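Local coordinates for protein RNA polymerase sigma factor SIGMA-28 (FliA) (PDB 1RP3) that probably directs RNA polymerase to flagellar promoters as a sigma factor, and is seen here in an inactive conformation bound to the anti-sigma factor FlgM, at residues E16-Y21 against K55-L60; L22-A27 against R67-I72; E208-L213 against S218-L223. All blocks are in the same frame, centred on the assembly; numbering follows the deposited sequence.

Contact 1 of 3, residues E16-Y21 against K55-L60; sequences ELILKY and KAVDNL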
# COMPACT_ATOMS: atom_id res chain seq x y z
N GLU A 16 18.49 14.81 11.11
CA GLU A 16 17.95 15.64 10.06
C GLU A 16 17.43 14.76 8.93
O GLU A 16 16.40 15.03 8.33
CB GLU A 16 19.02 16.58 9.51
CG GLU A 16 19.45 17.70 10.46
CD GLU A 16 18.30 18.60 10.89
OE1 GLU A 16 17.36 18.80 10.08
OE2 GLU A 16 18.35 19.11 12.04
N LEU A 17 18.17 13.68 8.66
CA LEU A 17 17.80 12.74 7.60
C LEU A 17 16.49 12.03 7.97
O LEU A 17 15.57 11.95 7.16
CB LEU A 17 18.96 11.76 7.36
CG LEU A 17 19.27 11.25 5.94
CD1 LEU A 17 19.19 12.36 4.90
CD2 LEU A 17 20.67 10.64 5.94
N ILE A 18 16.37 11.60 9.23
CA ILE A 18 15.16 10.94 9.71
C ILE A 18 13.99 11.91 9.59
O ILE A 18 12.99 11.63 8.95
CB ILE A 18 15.31 10.47 11.18
CG1 ILE A 18 16.38 9.38 11.27
CG2 ILE A 18 14.00 9.93 11.72
CD1 ILE A 18 16.69 8.94 12.69
N LEU A 19 14.17 13.08 10.19
CA LEU A 19 13.18 14.15 10.18
C LEU A 19 12.73 14.45 8.76
O LEU A 19 11.54 14.54 8.49
CB LEU A 19 13.81 15.41 10.78
CG LEU A 19 13.07 16.31 11.76
CD1 LEU A 19 12.33 15.50 12.80
CD2 LEU A 19 14.11 17.22 12.45
N LYS A 20 13.69 14.56 7.85
CA LYS A 20 13.42 14.87 6.45
C LYS A 20 12.44 13.91 5.79
O LYS A 20 11.57 14.34 5.05
CB LYS A 20 14.73 14.90 5.64
CG LYS A 20 14.52 15.20 4.16
CD LYS A 20 15.83 15.20 3.36
CE LYS A 20 15.55 15.59 1.90
NZ LYS A 20 16.80 15.65 1.09
N TYR A 21 12.56 12.62 6.11
CA TYR A 21 11.70 11.61 5.51
C TYR A 21 10.45 11.17 6.26
O TYR A 21 9.70 10.31 5.78
CB TYR A 21 12.55 10.42 5.09
CG TYR A 21 13.47 10.76 3.94
CD1 TYR A 21 12.96 10.94 2.66
CD2 TYR A 21 14.84 10.95 4.14
CE1 TYR A 21 13.78 11.30 1.60
CE2 TYR A 21 15.68 11.31 3.09
CZ TYR A 21 15.14 11.48 1.82
OH TYR A 21 15.96 11.83 0.76
N LYS A 55 16.49 2.47 10.23
CA LYS A 55 17.40 1.41 9.83
C LYS A 55 18.00 1.67 8.45
O LYS A 55 19.19 1.45 8.25
CB LYS A 55 16.70 0.06 9.86
CG LYS A 55 16.46 -0.45 11.27
CD LYS A 55 15.74 -1.79 11.25
CE LYS A 55 15.58 -2.36 12.64
NZ LYS A 55 14.69 -3.58 12.62
N ALA A 56 17.18 2.19 7.53
CA ALA A 56 17.62 2.51 6.18
C ALA A 56 18.65 3.63 6.21
O ALA A 56 19.64 3.61 5.48
CB ALA A 56 16.43 2.92 5.30
N VAL A 57 18.41 4.62 7.07
CA VAL A 57 19.33 5.75 7.19
C VAL A 57 20.70 5.31 7.70
O VAL A 57 21.73 5.75 7.19
CB VAL A 57 18.73 6.84 8.11
CG1 VAL A 57 19.80 7.85 8.54
CG2 VAL A 57 17.63 7.56 7.38
N ASP A 58 20.70 4.39 8.65
CA ASP A 58 21.94 3.89 9.23
C ASP A 58 22.76 3.05 8.27
O ASP A 58 23.99 3.13 8.25
CB ASP A 58 21.65 3.10 10.51
CG ASP A 58 21.11 3.96 11.64
OD1 ASP A 58 21.16 5.21 11.53
OD2 ASP A 58 20.65 3.39 12.66
N ASN A 59 22.07 2.22 7.48
CA ASN A 59 22.72 1.34 6.51
C ASN A 59 22.81 2.03 5.16
O ASN A 59 22.72 1.39 4.11
CB ASN A 59 21.95 0.01 6.39
N LEU A 60 22.99 3.35 5.19
CA LEU A 60 23.09 4.15 3.97
C LEU A 60 24.54 4.59 3.73
O LEU A 60 25.29 4.83 4.68
CB LEU A 60 22.18 5.37 4.11
CG LEU A 60 21.55 5.99 2.86
CD1 LEU A 60 20.72 4.95 2.15
CD2 LEU A 60 20.70 7.18 3.24
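Leu17 and Val57 meet mainly through methyl groups, and the one ring within the two segments, that of Tyr21, flanks this pair without touching the 55-60 segment. One of its faces carries Lys20 CG, 4.2 Å above the ring plane and displaced toward the rim, so the aliphatic stem of the lysine lies over the ring's margin and not its centre. Leu53 and Glu69 also pack against Tyr21, joining it to the next two helices. The setting is the all-helical region 2 fold of sigma-70 factors: helix 7-33 packs against the C-terminal end of helix 42-58, with the CA atoms of Ile18 and Val57 7.1 Å apart.

Val57 gives the largest single share of the interface, 65 of the 158 Å², through both of its methyls. With CG1 anti to the backbone N (chi1 165°) and CG2 anti to the carbonyl carbon, the two branches reach different residues of the facing helix. CG1 meets Leu17 CD2 at 3.9 Å, the two side chains crossing at a slant, while CG2 lies a looser 4.5 Å from Ile18 CG1. The beta carbon of Ile18 does not point at the other helix, but its side chain bends closer; it also packs on Leu53 and Ile54 of helix 42-58 and on Ile11 of the FlgM chain, in keeping with its burial.

The helix ends after Asp58. Asn59 N still bonds to Lys55 O at 3.1 Å, yet Asn59 itself leaves helical backbone angles, and the chain turns so that Leu60 points back at helix 7-33. Polar anchoring lies at the side of the apolar patch, where Asp58 OD1 forms a salt bridge with Arg14 NE. The patch ends at Leu60, whose CD2 lies 4.4 Å from CD2 of Leu17, the same methyl that touches Val57.

Contact 2 of 3, residues L22-A27 against R67-I72; sequences LPLVKA and RAEAYI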
# COMPACT_ATOMS: atom_id res chain seq x y z
N LEU A 22 10.20 11.73 7.44
CA LEU A 22 8.98 11.40 8.18
C LEU A 22 7.70 11.63 7.31
O LEU A 22 6.73 10.87 7.39
CB LEU A 22 8.90 12.20 9.48
CG LEU A 22 9.38 11.64 10.83
CD1 LEU A 22 9.35 10.13 10.86
CD2 LEU A 22 10.76 12.12 11.12
N PRO A 23 7.66 12.70 6.49
CA PRO A 23 6.46 12.91 5.65
C PRO A 23 6.27 11.76 4.68
O PRO A 23 5.14 11.42 4.32
CB PRO A 23 6.80 14.20 4.90
CG PRO A 23 7.65 14.93 5.86
CD PRO A 23 8.56 13.86 6.40
N LEU A 24 7.38 11.17 4.26
CA LEU A 24 7.35 10.03 3.35
C LEU A 24 6.70 8.82 4.04
O LEU A 24 5.88 8.13 3.44
CB LEU A 24 8.76 9.70 2.84
CG LEU A 24 8.84 8.56 1.83
CD1 LEU A 24 7.88 8.81 0.65
CD2 LEU A 24 10.27 8.42 1.35
N VAL A 25 7.03 8.59 5.31
CA VAL A 25 6.42 7.48 6.04
C VAL A 25 4.90 7.68 6.15
O VAL A 25 4.13 6.71 6.07
CB VAL A 25 6.99 7.36 7.46
CG1 VAL A 25 6.30 6.21 8.19
CG2 VAL A 25 8.51 7.14 7.42
N LYS A 26 4.48 8.93 6.32
CA LYS A 26 3.06 9.26 6.46
C LYS A 26 2.38 8.94 5.14
O LYS A 26 1.38 8.22 5.11
CB LYS A 26 2.91 10.76 6.76
CG LYS A 26 1.67 11.19 7.53
CD LYS A 26 0.41 10.55 7.06
CE LYS A 26 -0.81 11.43 7.29
NZ LYS A 26 -0.86 12.60 6.34
N ALA A 27 2.94 9.45 4.05
CA ALA A 27 2.39 9.24 2.73
C ALA A 27 2.21 7.77 2.36
O ALA A 27 1.16 7.35 1.87
CB ALA A 27 3.25 9.93 1.73
N ARG A 67 18.63 8.12 -5.25
CA ARG A 67 18.87 6.71 -4.96
C ARG A 67 18.70 6.43 -3.49
O ARG A 67 18.20 5.38 -3.10
CB ARG A 67 20.25 6.27 -5.44
CG ARG A 67 20.31 5.95 -6.92
CD ARG A 67 21.67 5.40 -7.32
NE ARG A 67 21.73 5.03 -8.73
CZ ARG A 67 22.81 4.52 -9.32
NH1 ARG A 67 23.93 4.33 -8.64
NH2 ARG A 67 22.75 4.15 -10.59
N ALA A 68 19.10 7.39 -2.66
CA ALA A 68 18.96 7.25 -1.21
C ALA A 68 17.47 7.21 -0.88
O ALA A 68 17.01 6.35 -0.13
CB ALA A 68 19.63 8.41 -0.49
N GLU A 69 16.72 8.10 -1.52
CA GLU A 69 15.29 8.20 -1.32
C GLU A 69 14.56 6.93 -1.76
O GLU A 69 13.70 6.44 -1.03
CB GLU A 69 14.73 9.41 -2.06
CG GLU A 69 13.28 9.71 -1.73
CD GLU A 69 12.71 10.86 -2.55
OE1 GLU A 69 13.47 11.80 -2.86
OE2 GLU A 69 11.49 10.81 -2.86
N ALA A 70 14.91 6.41 -2.92
CA ALA A 70 14.29 5.19 -3.44
C ALA A 70 14.57 4.02 -2.49
O ALA A 70 13.70 3.18 -2.24
CB ALA A 70 14.79 4.88 -4.83
N TYR A 71 15.75 4.04 -1.89
CA TYR A 71 16.09 2.99 -0.95
C TYR A 71 15.28 3.17 0.35
O TYR A 71 14.74 2.20 0.89
CB TYR A 71 17.60 3.01 -0.63
CG TYR A 71 18.00 1.92 0.34
CD1 TYR A 71 17.91 0.58 -0.03
CD2 TYR A 71 18.44 2.23 1.63
CE1 TYR A 71 18.24 -0.43 0.84
CE2 TYR A 71 18.77 1.22 2.53
CZ TYR A 71 18.66 -0.12 2.12
OH TYR A 71 18.96 -1.15 3.00
N ILE A 72 15.23 4.41 0.84
CA ILE A 72 14.48 4.75 2.06
C ILE A 72 13.04 4.28 1.88
O ILE A 72 12.48 3.60 2.73
CB ILE A 72 14.43 6.29 2.32
CG1 ILE A 72 15.82 6.93 2.41
CG2 ILE A 72 13.59 6.59 3.55
CD1 ILE A 72 16.69 6.37 3.45
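Leu24 makes all the contacts of residues 22-27 with the facing helix, where it meets Glu69 and Ile72. In sequence order, Leu22 comes first and turns elsewhere, onto Val50 of helix 42-58 and Ile11 of the FlgM chain. At Pro23 the helix is kinked: the N atoms of residues 23 and 24 lack bonds to the preceding turn, while within the segment Lys26 N bonds to Leu22 O at 3.2 Å. Leu24 then spans a wide backbone separation, its CA 9.0 Å from that of Ile72. Its CG is anti to the backbone N (chi1 -177°), which extends the side chain and brings CD2 to 4.4 Å from Ile72 CG2. The same methyl lies 4.5 Å from Glu69 CG, so the glutamate contributes its aliphatic stem to this contact. Val25 packs on Leu53, as does Ile72, whose far end leads away from Leu24. Lys26 faces FlgM, packing on its Leu46. Only 90 Å² is buried between the segments, consistent with two helices whose common space is partly filled by a third, helix 42-58, as in the helical bundle of sigma-70 region 2.

Contact 3 of 3, residues E208-L213 against S218-L223; sequences EVAKIL and SRVSQL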
# COMPACT_ATOMS: atom_id res chain seq x y z
N GLU A 208 -14.81 3.90 -3.40
CA GLU A 208 -14.94 4.95 -4.40
C GLU A 208 -15.08 4.35 -5.78
O GLU A 208 -15.80 4.87 -6.63
CB GLU A 208 -13.74 5.88 -4.36
CG GLU A 208 -13.47 6.50 -3.00
CD GLU A 208 -14.70 7.20 -2.41
OE1 GLU A 208 -15.41 7.90 -3.15
OE2 GLU A 208 -14.94 7.06 -1.19
N VAL A 209 -14.39 3.24 -6.00
CA VAL A 209 -14.45 2.58 -7.30
C VAL A 209 -15.86 2.05 -7.52
O VAL A 209 -16.37 2.10 -8.64
CB VAL A 209 -13.41 1.46 -7.38
CG1 VAL A 209 -13.58 0.68 -8.66
CG2 VAL A 209 -12.00 2.07 -7.32
N ALA A 210 -16.51 1.62 -6.44
CA ALA A 210 -17.88 1.11 -6.51
C ALA A 210 -18.87 2.17 -7.00
O ALA A 210 -19.79 1.88 -7.76
CB ALA A 210 -18.31 0.58 -5.15
N LYS A 211 -18.66 3.41 -6.57
CA LYS A 211 -19.51 4.53 -6.95
C LYS A 211 -19.31 4.88 -8.43
O LYS A 211 -20.27 5.14 -9.15
CB LYS A 211 -19.22 5.74 -6.06
CG LYS A 211 -19.56 5.50 -4.59
CD LYS A 211 -18.82 6.44 -3.62
CE LYS A 211 -19.23 7.90 -3.77
NZ LYS A 211 -18.52 8.74 -2.76
N ILE A 212 -18.06 4.84 -8.87
CA ILE A 212 -17.72 5.15 -10.25
C ILE A 212 -18.33 4.11 -11.19
O ILE A 212 -19.01 4.47 -12.16
CB ILE A 212 -16.18 5.21 -10.47
CG1 ILE A 212 -15.57 6.28 -9.57
CG2 ILE A 212 -15.85 5.55 -11.90
CD1 ILE A 212 -14.07 6.29 -9.58
N LEU A 213 -18.12 2.83 -10.91
CA LEU A 213 -18.64 1.77 -11.77
C LEU A 213 -20.13 1.43 -11.55
O LEU A 213 -20.68 0.55 -12.23
CB LEU A 213 -17.77 0.51 -11.68
CG LEU A 213 -16.31 0.74 -12.07
CD1 LEU A 213 -15.55 -0.58 -12.08
CD2 LEU A 213 -16.23 1.41 -13.44
N SER A 218 -18.76 -5.38 -2.91
CA SER A 218 -18.49 -6.81 -3.03
C SER A 218 -18.03 -7.17 -4.45
O SER A 218 -17.12 -7.98 -4.63
CB SER A 218 -19.73 -7.62 -2.68
OG SER A 218 -20.17 -7.27 -1.38
N ARG A 219 -18.66 -6.56 -5.44
CA ARG A 219 -18.31 -6.80 -6.84
C ARG A 219 -16.92 -6.26 -7.17
O ARG A 219 -16.13 -6.94 -7.83
CB ARG A 219 -19.36 -6.17 -7.76
CG ARG A 219 -19.01 -6.21 -9.25
CD ARG A 219 -18.77 -7.63 -9.73
NE ARG A 219 -18.43 -7.65 -11.15
CZ ARG A 219 -18.28 -8.75 -11.88
NH1 ARG A 219 -18.44 -9.95 -11.33
NH2 ARG A 219 -17.98 -8.65 -13.17
N VAL A 220 -16.63 -5.03 -6.75
CA VAL A 220 -15.33 -4.43 -7.02
C VAL A 220 -14.24 -5.24 -6.33
O VAL A 220 -13.17 -5.45 -6.89
CB VAL A 220 -15.27 -2.95 -6.59
CG1 VAL A 220 -13.84 -2.42 -6.69
CG2 VAL A 220 -16.16 -2.12 -7.48
N SER A 221 -14.57 -5.79 -5.17
CA SER A 221 -13.63 -6.60 -4.41
C SER A 221 -13.28 -7.93 -5.06
O SER A 221 -12.11 -8.32 -5.05
CB SER A 221 -14.14 -6.81 -2.98
OG SER A 221 -14.08 -5.58 -2.28
N GLN A 222 -14.27 -8.64 -5.61
CA GLN A 222 -13.98 -9.91 -6.27
C GLN A 222 -13.13 -9.66 -7.52
O GLN A 222 -12.21 -10.41 -7.82
CB GLN A 222 -15.25 -10.69 -6.63
CG GLN A 222 -15.96 -10.21 -7.89
CD GLN A 222 -16.88 -11.27 -8.47
OE1 GLN A 222 -16.47 -12.41 -8.69
NE2 GLN A 222 -18.14 -10.89 -8.73
N LEU A 223 -13.43 -8.56 -8.22
CA LEU A 223 -12.68 -8.19 -9.40
C LEU A 223 -11.22 -7.83 -9.07
O LEU A 223 -10.31 -8.15 -9.83
CB LEU A 223 -13.38 -7.03 -10.12
CG LEU A 223 -14.65 -7.39 -10.91
CD1 LEU A 223 -15.30 -6.14 -11.51
CD2 LEU A 223 -14.31 -8.38 -12.02
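This is a buried, wholly apolar packing of Val220 against Val209 and Ala210, between the two helices of the region 4 helix-turn-helix. Helix 206-212 and helix 217-236 are joined by a short turn, and they come close: the CA atoms of Ala210 and Val220 are 6.1 Å apart. Val220 supplies about half of the 144 Å² buried.

Its methyls have separate targets. CG1, anti to the backbone N (chi1 171°), touches Val209 CG1 at 3.7 Å, whereas CG2 sits over the backbone of the other helix, 3.8 Å from Ala210 CA. The small Ala210 side chain permits this approach, its CB lying 4.2 Å from Val220 CG2. Putting an alanine at Val220 removes both methyls and would probably open a gap between the helices, leaving Val209 CG1 without its mate. Away from the interface, Lys211 NZ bridges to Glu208 OE1 at 3.2 Å, on the syn side and 19° out of the carboxylate plane.

Helix 217-236 begins with what is, by family, probably the DNA-recognition helix; here Ser218 and Ser221 pack against helix 129-158, consistent with an inactive conformation. Val209 also leans on Leu198 and Ile199 of helix 190-201, while Glu208 packs on Val60 and Ile212 on Ile67, both of the FlgM chain.

In the fold
Contacts 1 and 2 belong to one helical unit, with centres 9 Å apart, and share helix 7-33, which meets helix 42-58 in the first and helix 66-85 in the second. They touch directly: Leu60 CD1 lies 3.6 Å from Tyr71 CD2. Contact 3 lies across the chain's centre, its centre 38 Å from that of contact 1 and about 30 Å from that of contact 2. All three rest on carbon-to-carbon packing, contact 2 borrowing the stem of Glu69, and lack hydrogen bonds between their segments. Contacts 1 and 2 are partly buried and span wider backbone spacings with leucines set against valine, isoleucine and that stem; contact 3 is fully buried, with valine and alanine between closely spaced helices. FlgM packs beside each.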